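Local coordinates for putative glycosylhydrolase (Parabacteroides distasonis, PDB 3S5Q), which is a putative glycoside hydrolase of the 3-keto-disaccharide hydrolase family with a concanavalin A-like fold, and probably acts on sugar substrates, at residues P103-Q106 with S107-E110; T168-P171 with D172-I176; Q196-G200 with E201-W205. All blocks are in the same frame, centred on the assembly; numbering follows the deposited sequence.

How the interactions relate
Three short local contacts, in series along one chain, sit in the connections of a concanavalin A-like fold built from two antiparallel sheets. Interaction 1 is a 3-10 turn in the long loop that leaves strand 93-98, at the rim of the five-stranded sheet. Interaction 2 is a hairpin-like turn in the loop that leads from strand 154-160 of one sheet to strand 192-195 of the other. Interaction 3 follows strand 192-195 and runs into strand 204-213, crossing back to the first. Centres of interactions 1 and 2 lie about 18 Å apart, those of 1 and 3 about 17 Å, and those of 2 and 3 about 28 Å. None touches another: they are separate local turns.

Interaction 1 of 3, residues P103-Q106 with S107-E110; sequences PEWQ and SYPE
Tyr108 folds back over the 3-10 turn of residues 103-106, laying its ring beside Glu104 and against the indole of Trp105. From CB outward, the tyrosine first meets Trp105: Tyr108 CB lies 3.9 Å from Trp105 O and 4.1 Å from Trp105 CE3. With CG anti to its own carbonyl carbon (chi1 -56°), the side chain brings the ring back along the turn. Tyr108 CD2 then reaches Trp105 CE3 at 3.9 Å, in an oblique meeting of the two aromatic groups whose planes differ by 59°. One bond further on, Tyr108 CE2 comes to 3.4 Å from the carbonyl O of Glu104, and Glu104 CG sits in the ring plane at its edge. The two side chains run alongside each other in the same direction. At the tip, Tyr108 OH is 3.1 Å from a water that makes a weak bond to Glu104 OE2, so the phenol and the carboxylate share one solvent molecule.

Backbone bonds accompany this packing. Ser107 N donates to Glu104 O at 2.9 Å, and Tyr108 N donates to Trp105 O over a longer 3.3 Å; with Gln106 N to Pro103 O, these are i to i+3 bonds, the pattern of a 3-10 turn. Trp105 turns inward, its indole resting on Gln96 and Ala98 of strand 93-98, while Arg113 bonds Tyr108 O and, weakly, Trp105 O. The tyrosine therefore spans two environments, with carbon packed on the buried tryptophan at one end and a hydroxyl bonded to a water at the other. The chemistry implies a turn held mainly by backbone bonds and aromatic packing, with the carboxylate and phenol linked only loosely through solvent.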
ATOM      1  N   PRO A 103     -10.671  13.382  11.408  1.00 35.63           N
ATOM      2  CA  PRO A 103     -12.123  13.424  11.210  1.00 37.64           C
ATOM      3  C   PRO A 103     -12.515  13.711   9.769  1.00 38.33           C
ATOM      4  O   PRO A 103     -13.629  13.404   9.361  1.00 39.33           O
ATOM      5  CB  PRO A 103     -12.558  14.598  12.125  1.00 38.78           C
ATOM      6  CG  PRO A 103     -11.379  15.453  12.163  1.00 38.76           C
ATOM      7  CD  PRO A 103     -10.238  14.500  12.276  1.00 37.32           C
ATOM      8  N   GLU A 104     -11.596  14.330   9.040  1.00 39.46           N
ATOM      9  CA  GLU A 104     -11.700  14.577   7.629  1.00 40.31           C
ATOM     10  C   GLU A 104     -12.110  13.323   6.882  1.00 39.53           C
ATOM     11  O   GLU A 104     -12.954  13.403   5.977  1.00 39.10           O
ATOM     12  CB  GLU A 104     -10.327  15.044   7.130  1.00 41.31           C
ATOM     13  CG  GLU A 104     -10.182  15.336   5.641  1.00 44.19           C
ATOM     14  CD  GLU A 104      -9.248  16.537   5.339  1.00 49.31           C
ATOM     15  OE1 GLU A 104      -9.143  17.485   6.181  1.00 54.91           O
ATOM     16  OE2 GLU A 104      -8.644  16.531   4.244  1.00 51.97           O
ATOM     17  N   TRP A 105     -11.505  12.175   7.240  1.00 38.52           N
ATOM     18  CA  TRP A 105     -11.787  10.898   6.552  1.00 36.70           C
ATOM     19  C   TRP A 105     -13.241  10.406   6.658  1.00 36.54           C
ATOM     20  O   TRP A 105     -13.650   9.575   5.866  1.00 36.35           O
ATOM     21  CB  TRP A 105     -10.792   9.804   6.970  1.00 36.31           C
ATOM     22  CG  TRP A 105      -9.492   9.992   6.291  1.00 35.18           C
ATOM     23  CD1 TRP A 105      -8.343  10.489   6.833  1.00 34.74           C
ATOM     24  CD2 TRP A 105      -9.213   9.758   4.905  1.00 37.04           C
ATOM     25  NE1 TRP A 105      -7.355  10.567   5.873  1.00 33.41           N
ATOM     26  CE2 TRP A 105      -7.864  10.123   4.681  1.00 35.67           C
ATOM     27  CE3 TRP A 105      -9.975   9.269   3.825  1.00 37.73           C
ATOM     28  CZ2 TRP A 105      -7.261  10.007   3.431  1.00 37.14           C
ATOM     29  CZ3 TRP A 105      -9.366   9.165   2.579  1.00 37.42           C
ATOM     30  CH2 TRP A 105      -8.021   9.522   2.401  1.00 36.69           C
ATOM     31  N   GLN A 106     -14.011  10.947   7.609  1.00 37.33           N
ATOM     32  CA  GLN A 106     -15.460  10.702   7.732  1.00 37.44           C
ATOM     33  C   GLN A 106     -16.273  11.402   6.597  1.00 35.84           C
ATOM     34  O   GLN A 106     -17.479  11.180   6.437  1.00 35.20           O
ATOM     35  CB  GLN A 106     -15.917  11.194   9.134  1.00 39.82           C
ATOM     36  CG  GLN A 106     -17.286  10.713   9.652  1.00 44.20           C
ATOM     37  CD  GLN A 106     -17.466   9.176   9.654  1.00 48.78           C
ATOM     38  OE1 GLN A 106     -16.527   8.400   9.943  1.00 48.98           O
ATOM     39  NE2 GLN A 106     -18.694   8.739   9.338  1.00 51.06           N
ATOM     40  N   SER A 107     -15.601  12.256   5.827  1.00 34.18           N
ATOM     41  CA  SER A 107     -16.187  12.941   4.680  1.00 32.57           C
ATOM     42  C   SER A 107     -16.058  12.123   3.386  1.00 29.52           C
ATOM     43  O   SER A 107     -16.599  12.544   2.340  1.00 28.69           O
ATOM     44  CB  SER A 107     -15.498  14.297   4.458  1.00 33.79           C
ATOM     45  OG  SER A 107     -15.911  15.261   5.418  1.00 36.87           O
ATOM     46  N   TYR A 108     -15.355  10.985   3.446  1.00 26.89           N
ATOM     47  CA  TYR A 108     -15.092  10.135   2.262  1.00 25.28           C
ATOM     48  C   TYR A 108     -15.644   8.723   2.457  1.00 24.41           C
ATOM     49  O   TYR A 108     -15.704   8.199   3.589  1.00 23.88           O
ATOM     50  CB  TYR A 108     -13.570  10.040   1.956  1.00 24.66           C
ATOM     51  CG  TYR A 108     -12.999  11.437   1.780  1.00 27.27           C
ATOM     52  CD1 TYR A 108     -13.128  12.114   0.570  1.00 28.27           C
ATOM     53  CD2 TYR A 108     -12.448  12.124   2.855  1.00 32.49           C
ATOM     54  CE1 TYR A 108     -12.652  13.417   0.408  1.00 29.72           C
ATOM     55  CE2 TYR A 108     -11.988  13.455   2.717  1.00 32.70           C
ATOM     56  CZ  TYR A 108     -12.089  14.083   1.481  1.00 33.01           C
ATOM     57  OH  TYR A 108     -11.648  15.379   1.319  1.00 34.03           O
ATOM     58  N   PRO A 109     -16.038   8.078   1.350  1.00 23.38           N
ATOM     59  CA  PRO A 109     -16.512   6.688   1.463  1.00 23.23           C
ATOM     60  C   PRO A 109     -15.500   5.764   2.163  1.00 23.12           C
ATOM     61  O   PRO A 109     -14.271   5.976   2.044  1.00 21.54           O
ATOM     62  CB  PRO A 109     -16.711   6.256  -0.005  1.00 22.62           C
ATOM     63  CG  PRO A 109     -16.779   7.466  -0.781  1.00 22.38           C
ATOM     64  CD  PRO A 109     -16.103   8.583  -0.030  1.00 22.80           C
ATOM     65  N   GLU A 110     -16.016   4.767   2.897  1.00 23.65           N
ATOM     66  CA  GLU A 110     -15.199   3.717   3.515  1.00 24.17           C
ATOM     67  C   GLU A 110     -14.193   3.085   2.552  1.00 22.49           C
ATOM     68  O   GLU A 110     -13.094   2.712   2.954  1.00 22.67           O
ATOM     69  CB  GLU A 110     -16.080   2.584   4.091  1.00 24.73           C
ATOM     70  CG  GLU A 110     -16.717   2.917   5.423  1.00 31.05           C
ATOM     71  CD  GLU A 110     -17.444   1.717   6.098  1.00 35.97           C
ATOM     72  OE1 GLU A 110     -17.501   0.592   5.511  1.00 38.18           O
ATOM     73  OE2 GLU A 110     -17.950   1.917   7.227  1.00 39.57           O
TER
HETATM   74  O   HOH W   1     -11.010  18.188   2.441  1.00 30.93           O

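Interaction 2 of 3, residues T168-P171 with D172-I176; sequences TTNP and DGTEI. With EDO (1,2-ethanediol), chain F; EDO (1,2-ethanediol), chain H.
Asn170 and Thr174 meet because their first torsions aim the polar groups at each other: Asn170 CG stands anti to its carbonyl carbon (chi1 -67°), while Thr174 OG1 lies between its backbone N and carbonyl carbon (chi1 66°). Asn170 ND2 then donates to Thr174 OG1 at 3.0 Å, with the hydroxyl oxygen nearly in the amide plane. That same Thr174 OG1 gives its proton to Asp172 OD1, 2.6 Å away, on the syn lone pair of the carboxylate. Asp172 OD1 also accepts from Thr174 N at 3.0 Å, this time from above the carboxylate plane, completing an Asx turn. One oxygen thus grips both the backbone and the side chain of Thr174, which fixes the rotation of its hydroxyl and probably favours an ionised aspartate.

Around this network the chain doubles back in a type I turn from Asn170 to Gly173, closed by Gly173 N to Asn170 O at 2.8 Å. Glycine suits the positive phi at the turn's end, where a CB would be jammed against the preceding carbonyl. Asn170 N bonds Thr174 O, and Ile176 N bonds Thr168 O at 3.0 Å, bracketing the single bridge between Thr169 and Glu175. Over one face of the Asn170 amide, Ile176 CG1 comes to 3.2 Å from Asn170 OD1. O2 of one 1,2-ethanediol (chain H), probably from the crystallisation liquor, donates to Asn170 O at 2.8 Å.

Both polar atoms of the buried Asn170 amide have partners beyond the turn: Trp164 NE1 for OD1, Gly119 O for ND2. Tyr111 bonds Glu175 O, so this excursion between strands 154-160 and 192-195 is tied to the long loop that joins strands 93-98 and 135-143.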
ATOM      1  N   THR A 168     -16.675   1.463 -13.933  1.00 18.54           N
ATOM      2  CA  THR A 168     -17.398   2.567 -13.264  1.00 19.23           C
ATOM      3  C   THR A 168     -18.218   2.223 -12.022  1.00 19.63           C
ATOM      4  O   THR A 168     -18.558   3.123 -11.224  1.00 18.12           O
ATOM      5  CB  THR A 168     -18.360   3.216 -14.266  1.00 20.33           C
ATOM      6  OG1 THR A 168     -19.360   2.258 -14.659  1.00 20.53           O
ATOM      7  CG2 THR A 168     -17.571   3.755 -15.541  1.00 20.43           C
ATOM      8  N   THR A 169     -18.592   0.947 -11.891  1.00 19.42           N
ATOM      9  CA  THR A 169     -19.515   0.481 -10.855  1.00 19.18           C
ATOM     10  C   THR A 169     -18.908  -0.742 -10.142  1.00 18.71           C
ATOM     11  O   THR A 169     -18.513  -1.714 -10.804  1.00 18.47           O
ATOM     12  CB  THR A 169     -20.912   0.116 -11.493  1.00 18.89           C
ATOM     13  OG1 THR A 169     -21.346   1.225 -12.276  1.00 19.29           O
ATOM     14  CG2 THR A 169     -21.982  -0.235 -10.399  1.00 20.39           C
ATOM     15  N   ASN A 170     -18.776  -0.649  -8.811  1.00 18.82           N
ATOM     16  CA  ASN A 170     -18.367  -1.785  -7.986  1.00 18.91           C
ATOM     17  C   ASN A 170     -19.450  -2.869  -7.994  1.00 18.88           C
ATOM     18  O   ASN A 170     -20.632  -2.564  -8.253  1.00 19.32           O
ATOM     19  CB  ASN A 170     -18.026  -1.309  -6.566  1.00 18.76           C
ATOM     20  CG  ASN A 170     -16.771  -0.427  -6.526  1.00 18.34           C
ATOM     21  OD1 ASN A 170     -15.761  -0.796  -7.113  1.00 18.52           O
ATOM     22  ND2 ASN A 170     -16.832   0.744  -5.840  1.00 18.94           N
ATOM     23  N   PRO A 171     -19.079  -4.150  -7.746  1.00 18.43           N
ATOM     24  CA  PRO A 171     -20.120  -5.220  -7.736  1.00 18.81           C
ATOM     25  C   PRO A 171     -21.333  -4.882  -6.860  1.00 19.99           C
ATOM     26  O   PRO A 171     -22.450  -5.273  -7.195  1.00 19.36           O
ATOM     27  CB  PRO A 171     -19.357  -6.444  -7.198  1.00 18.93           C
ATOM     28  CG  PRO A 171     -17.958  -6.244  -7.765  1.00 18.33           C
ATOM     29  CD  PRO A 171     -17.716  -4.721  -7.765  1.00 19.09           C
ATOM     30  N   ASP A 172     -21.107  -4.123  -5.782  1.00 19.04           N
ATOM     31  CA  ASP A 172     -22.174  -3.686  -4.854  1.00 20.35           C
ATOM     32  C   ASP A 172     -22.981  -2.448  -5.263  1.00 20.23           C
ATOM     33  O   ASP A 172     -23.856  -1.987  -4.517  1.00 20.84           O
ATOM     34  CB  ASP A 172     -21.595  -3.442  -3.467  1.00 19.81           C
ATOM     35  CG  ASP A 172     -20.804  -2.123  -3.358  1.00 21.37           C
ATOM     36  OD1 ASP A 172     -20.452  -1.478  -4.364  1.00 20.25           O
ATOM     37  OD2 ASP A 172     -20.479  -1.782  -2.220  1.00 18.64           O
ATOM     38  N   GLY A 173     -22.701  -1.934  -6.450  1.00 20.45           N
ATOM     39  CA  GLY A 173     -23.453  -0.830  -7.043  1.00 20.30           C
ATOM     40  C   GLY A 173     -22.912   0.574  -6.773  1.00 19.80           C
ATOM     41  O   GLY A 173     -23.386   1.536  -7.372  1.00 19.72           O
ATOM     42  N   THR A 174     -21.934   0.666  -5.884  1.00 17.79           N
ATOM     43  CA  THR A 174     -21.289   1.899  -5.551  1.00 18.95           C
ATOM     44  C   THR A 174     -20.332   2.393  -6.662  1.00 18.54           C
ATOM     45  O   THR A 174     -19.854   1.638  -7.484  1.00 16.21           O
ATOM     46  CB  THR A 174     -20.528   1.783  -4.201  1.00 18.99           C
ATOM     47  OG1 THR A 174     -19.425   0.861  -4.317  1.00 20.94           O
ATOM     48  CG2 THR A 174     -21.474   1.388  -3.048  1.00 17.71           C
ATOM     49  N   GLU A 175     -20.087   3.697  -6.650  1.00 19.09           N
ATOM     50  CA  GLU A 175     -19.281   4.379  -7.675  1.00 19.07           C
ATOM     51  C   GLU A 175     -17.807   4.095  -7.557  1.00 18.78           C
ATOM     52  O   GLU A 175     -17.253   4.056  -6.469  1.00 18.64           O
ATOM     53  CB  GLU A 175     -19.453   5.915  -7.573  1.00 19.59           C
ATOM     54  CG  GLU A 175     -20.742   6.480  -8.206  1.00 20.11           C
ATOM     55  CD  GLU A 175     -20.812   6.311  -9.706  1.00 23.49           C
ATOM     56  OE1 GLU A 175     -19.784   5.964 -10.302  1.00 22.37           O
ATOM     57  OE2 GLU A 175     -21.891   6.523 -10.296  1.00 25.83           O
ATOM     58  N   ILE A 176     -17.185   3.943  -8.708  1.00 18.20           N
ATOM     59  CA  ILE A 176     -15.742   3.877  -8.814  1.00 17.95           C
ATOM     60  C   ILE A 176     -15.306   5.304  -9.201  1.00 18.20           C
ATOM     61  O   ILE A 176     -15.983   5.954  -9.968  1.00 19.28           O
ATOM     62  CB  ILE A 176     -15.321   2.843  -9.857  1.00 18.11           C
ATOM     63  CG1 ILE A 176     -15.759   1.437  -9.380  1.00 17.23           C
ATOM     64  CG2 ILE A 176     -13.774   2.918 -10.137  1.00 17.54           C
ATOM     65  CD1 ILE A 176     -15.387   0.272 -10.411  1.00 18.93           C
TER
HETATM   66  C1  EDO F 304     -17.709  -6.114  -2.907  1.00 30.21           C
HETATM   67  O1  EDO F 304     -17.514  -7.483  -3.290  1.00 21.20           O
HETATM   68  C2  EDO F 304     -18.316  -5.463  -4.126  1.00 28.22           C
HETATM   69  O2  EDO F 304     -18.404  -4.044  -4.138  1.00 28.86           O
HETATM   70  C1  EDO H 306     -21.255  -5.259 -11.893  1.00 33.49           C
HETATM   71  O1  EDO H 306     -20.089  -5.700 -11.241  1.00 32.11           O
HETATM   72  C2  EDO H 306     -21.352  -3.752 -11.729  1.00 32.55           C
HETATM   73  O2  EDO H 306     -22.002  -3.474 -10.499  1.00 31.59           O

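Interaction 3 of 3, residues Q196-G200 with E201-W205; sequences QGKHG and ESNIW
Lys198 reaches across a tight reversal to Asn203 in the connection between strands 192-195 and 204-213, one of the crossings between the two sheets of this concanavalin A-like fold. The lysine is stretched out: CG is anti to the backbone N (chi1 -167°) and every later torsion is also near 180°, which carries the chain along the returning backbone. On the way Lys198 CG passes 3.2 Å from Ser202 O, a buried carbonyl with no hydrogen-bonding partner in the model, and Lys198 CE comes 3.5 Å from Glu201 O. Asn203 sets its CG anti to its own carbonyl carbon (chi1 -71°), turning OD1 to meet the lysine while its CB rests over one face of Trp205, offset toward the rim. The two side chains approach obliquely, not end on.

Elsewhere Ser202 OG bonds Val72 O, Asn203 O accepts from Thr74, and Lys198 pairs through its backbone with Ala49, bonds that join the reversal to the loops after strands 62-70 and 44-47. Ile204 touches Ser76 of strand 75-82. The lysine ends in a weak hydrogen bond, Lys198 NZ standing 3.1 Å from Asn203 OD1.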
ATOM      1  N   GLN A 196       3.392   5.593  -3.073  1.00 24.93           N
ATOM      2  CA  GLN A 196       2.973   6.947  -3.347  1.00 26.39           C
ATOM      3  C   GLN A 196       3.761   7.843  -2.386  1.00 27.12           C
ATOM      4  O   GLN A 196       4.119   7.413  -1.309  1.00 27.53           O
ATOM      5  CB  GLN A 196       1.458   7.116  -3.157  1.00 26.12           C
ATOM      6  CG  GLN A 196       0.921   8.451  -3.739  1.00 27.66           C
ATOM      7  CD  GLN A 196      -0.601   8.686  -3.550  1.00 27.90           C
ATOM      8  OE1 GLN A 196      -1.348   7.829  -3.032  1.00 24.28           O
ATOM      9  NE2 GLN A 196      -1.055   9.859  -3.994  1.00 28.98           N
ATOM     10  N   GLY A 197       4.054   9.059  -2.795  1.00 28.61           N
ATOM     11  CA  GLY A 197       4.655  10.029  -1.879  1.00 30.11           C
ATOM     12  C   GLY A 197       3.610  10.668  -0.965  1.00 30.93           C
ATOM     13  O   GLY A 197       2.524  10.134  -0.712  1.00 28.92           O
ATOM     14  N   LYS A 198       3.983  11.831  -0.478  1.00 33.17           N
ATOM     15  CA  LYS A 198       3.211  12.658   0.430  1.00 34.89           C
ATOM     16  C   LYS A 198       2.070  13.374  -0.353  1.00 36.02           C
ATOM     17  O   LYS A 198       2.274  14.458  -0.917  1.00 36.51           O
ATOM     18  CB  LYS A 198       4.241  13.653   0.993  1.00 36.38           C
ATOM     19  CG  LYS A 198       3.913  14.502   2.183  1.00 38.64           C
ATOM     20  CD  LYS A 198       5.003  15.601   2.277  1.00 38.92           C
ATOM     21  CE  LYS A 198       4.768  16.624   3.397  1.00 41.99           C
ATOM     22  NZ  LYS A 198       5.979  17.471   3.667  1.00 45.25           N
ATOM     23  N   HIS A 199       0.882  12.769  -0.395  1.00 35.84           N
ATOM     24  CA  HIS A 199      -0.282  13.346  -1.119  1.00 37.64           C
ATOM     25  C   HIS A 199      -1.039  14.375  -0.249  1.00 39.41           C
ATOM     26  O   HIS A 199      -1.897  15.116  -0.744  1.00 40.14           O
ATOM     27  CB  HIS A 199      -1.218  12.213  -1.585  1.00 36.83           C
ATOM     28  CG  HIS A 199      -2.273  12.624  -2.574  1.00 37.40           C
ATOM     29  ND1 HIS A 199      -1.983  13.027  -3.863  1.00 36.79           N
ATOM     30  CD2 HIS A 199      -3.626  12.602  -2.485  1.00 38.85           C
ATOM     31  CE1 HIS A 199      -3.109  13.277  -4.507  1.00 38.65           C
ATOM     32  NE2 HIS A 199      -4.121  13.015  -3.698  1.00 37.78           N
ATOM     33  N   GLY A 200      -0.719  14.403   1.047  1.00 40.94           N
ATOM     34  CA  GLY A 200      -1.223  15.432   1.961  1.00 42.41           C
ATOM     35  C   GLY A 200      -0.129  16.436   2.250  1.00 43.45           C
ATOM     36  O   GLY A 200       0.879  16.478   1.546  1.00 43.46           O
ATOM     37  N   GLU A 201      -0.347  17.276   3.258  1.00 44.73           N
ATOM     38  CA  GLU A 201       0.713  18.143   3.780  1.00 45.99           C
ATOM     39  C   GLU A 201       1.407  17.478   4.964  1.00 44.51           C
ATOM     40  O   GLU A 201       2.330  18.028   5.528  1.00 45.45           O
ATOM     41  CB  GLU A 201       0.178  19.533   4.175  1.00 48.13           C
ATOM     42  CG  GLU A 201       0.144  20.564   3.002  1.00 51.23           C
ATOM     43  CD  GLU A 201       0.082  22.013   3.488  1.00 57.15           C
ATOM     44  OE1 GLU A 201       0.328  22.266   4.698  1.00 60.50           O
ATOM     45  OE2 GLU A 201      -0.204  22.911   2.658  1.00 60.02           O
ATOM     46  N   SER A 202       0.970  16.274   5.327  1.00 42.77           N
ATOM     47  CA  SER A 202       1.642  15.522   6.384  1.00 41.31           C
ATOM     48  C   SER A 202       2.427  14.322   5.846  1.00 38.72           C
ATOM     49  O   SER A 202       2.145  13.734   4.763  1.00 36.41           O
ATOM     50  CB  SER A 202       0.644  15.069   7.439  1.00 41.62           C
ATOM     51  OG  SER A 202      -0.492  14.538   6.790  1.00 42.90           O
ATOM     52  N   ASN A 203       3.406  13.959   6.658  1.00 36.89           N
ATOM     53  CA  ASN A 203       4.438  13.037   6.250  1.00 35.72           C
ATOM     54  C   ASN A 203       4.070  11.570   6.379  1.00 32.37           C
ATOM     55  O   ASN A 203       3.267  11.194   7.221  1.00 31.08           O
ATOM     56  CB  ASN A 203       5.697  13.328   7.038  1.00 36.49           C
ATOM     57  CG  ASN A 203       6.340  14.611   6.608  1.00 39.67           C
ATOM     58  OD1 ASN A 203       6.488  14.900   5.405  1.00 41.20           O
ATOM     59  ND2 ASN A 203       6.693  15.416   7.581  1.00 42.64           N
ATOM     60  N   ILE A 204       4.692  10.764   5.525  1.00 30.87           N
ATOM     61  CA  ILE A 204       4.574   9.311   5.563  1.00 29.26           C
ATOM     62  C   ILE A 204       5.980   8.736   5.763  1.00 27.72           C
ATOM     63  O   ILE A 204       6.908   9.212   5.133  1.00 27.73           O
ATOM     64  CB  ILE A 204       3.909   8.735   4.228  1.00 28.56           C
ATOM     65  CG1 ILE A 204       3.717   7.238   4.314  1.00 28.89           C
ATOM     66  CG2 ILE A 204       4.723   9.063   2.935  1.00 29.87           C
ATOM     67  CD1 ILE A 204       2.782   6.774   5.374  1.00 23.03           C
ATOM     68  N   TRP A 205       6.126   7.721   6.622  1.00 25.71           N
ATOM     69  CA  TRP A 205       7.416   7.015   6.788  1.00 24.92           C
ATOM     70  C   TRP A 205       7.194   5.531   6.551  1.00 22.84           C
ATOM     71  O   TRP A 205       6.182   4.987   7.002  1.00 22.65           O
ATOM     72  CB  TRP A 205       8.014   7.230   8.194  1.00 25.21           C
ATOM     73  CG  TRP A 205       8.275   8.653   8.537  1.00 26.15           C
ATOM     74  CD1 TRP A 205       9.444   9.335   8.351  1.00 26.98           C
ATOM     75  CD2 TRP A 205       7.358   9.579   9.138  1.00 27.74           C
ATOM     76  NE1 TRP A 205       9.303  10.630   8.767  1.00 27.04           N
ATOM     77  CE2 TRP A 205       8.037  10.810   9.268  1.00 28.47           C
ATOM     78  CE3 TRP A 205       6.028   9.492   9.574  1.00 29.91           C
ATOM     79  CZ2 TRP A 205       7.436  11.956   9.841  1.00 31.39           C
ATOM     80  CZ3 TRP A 205       5.424  10.652  10.162  1.00 30.31           C
ATOM     81  CH2 TRP A 205       6.139  11.852  10.277  1.00 31.79           C
TER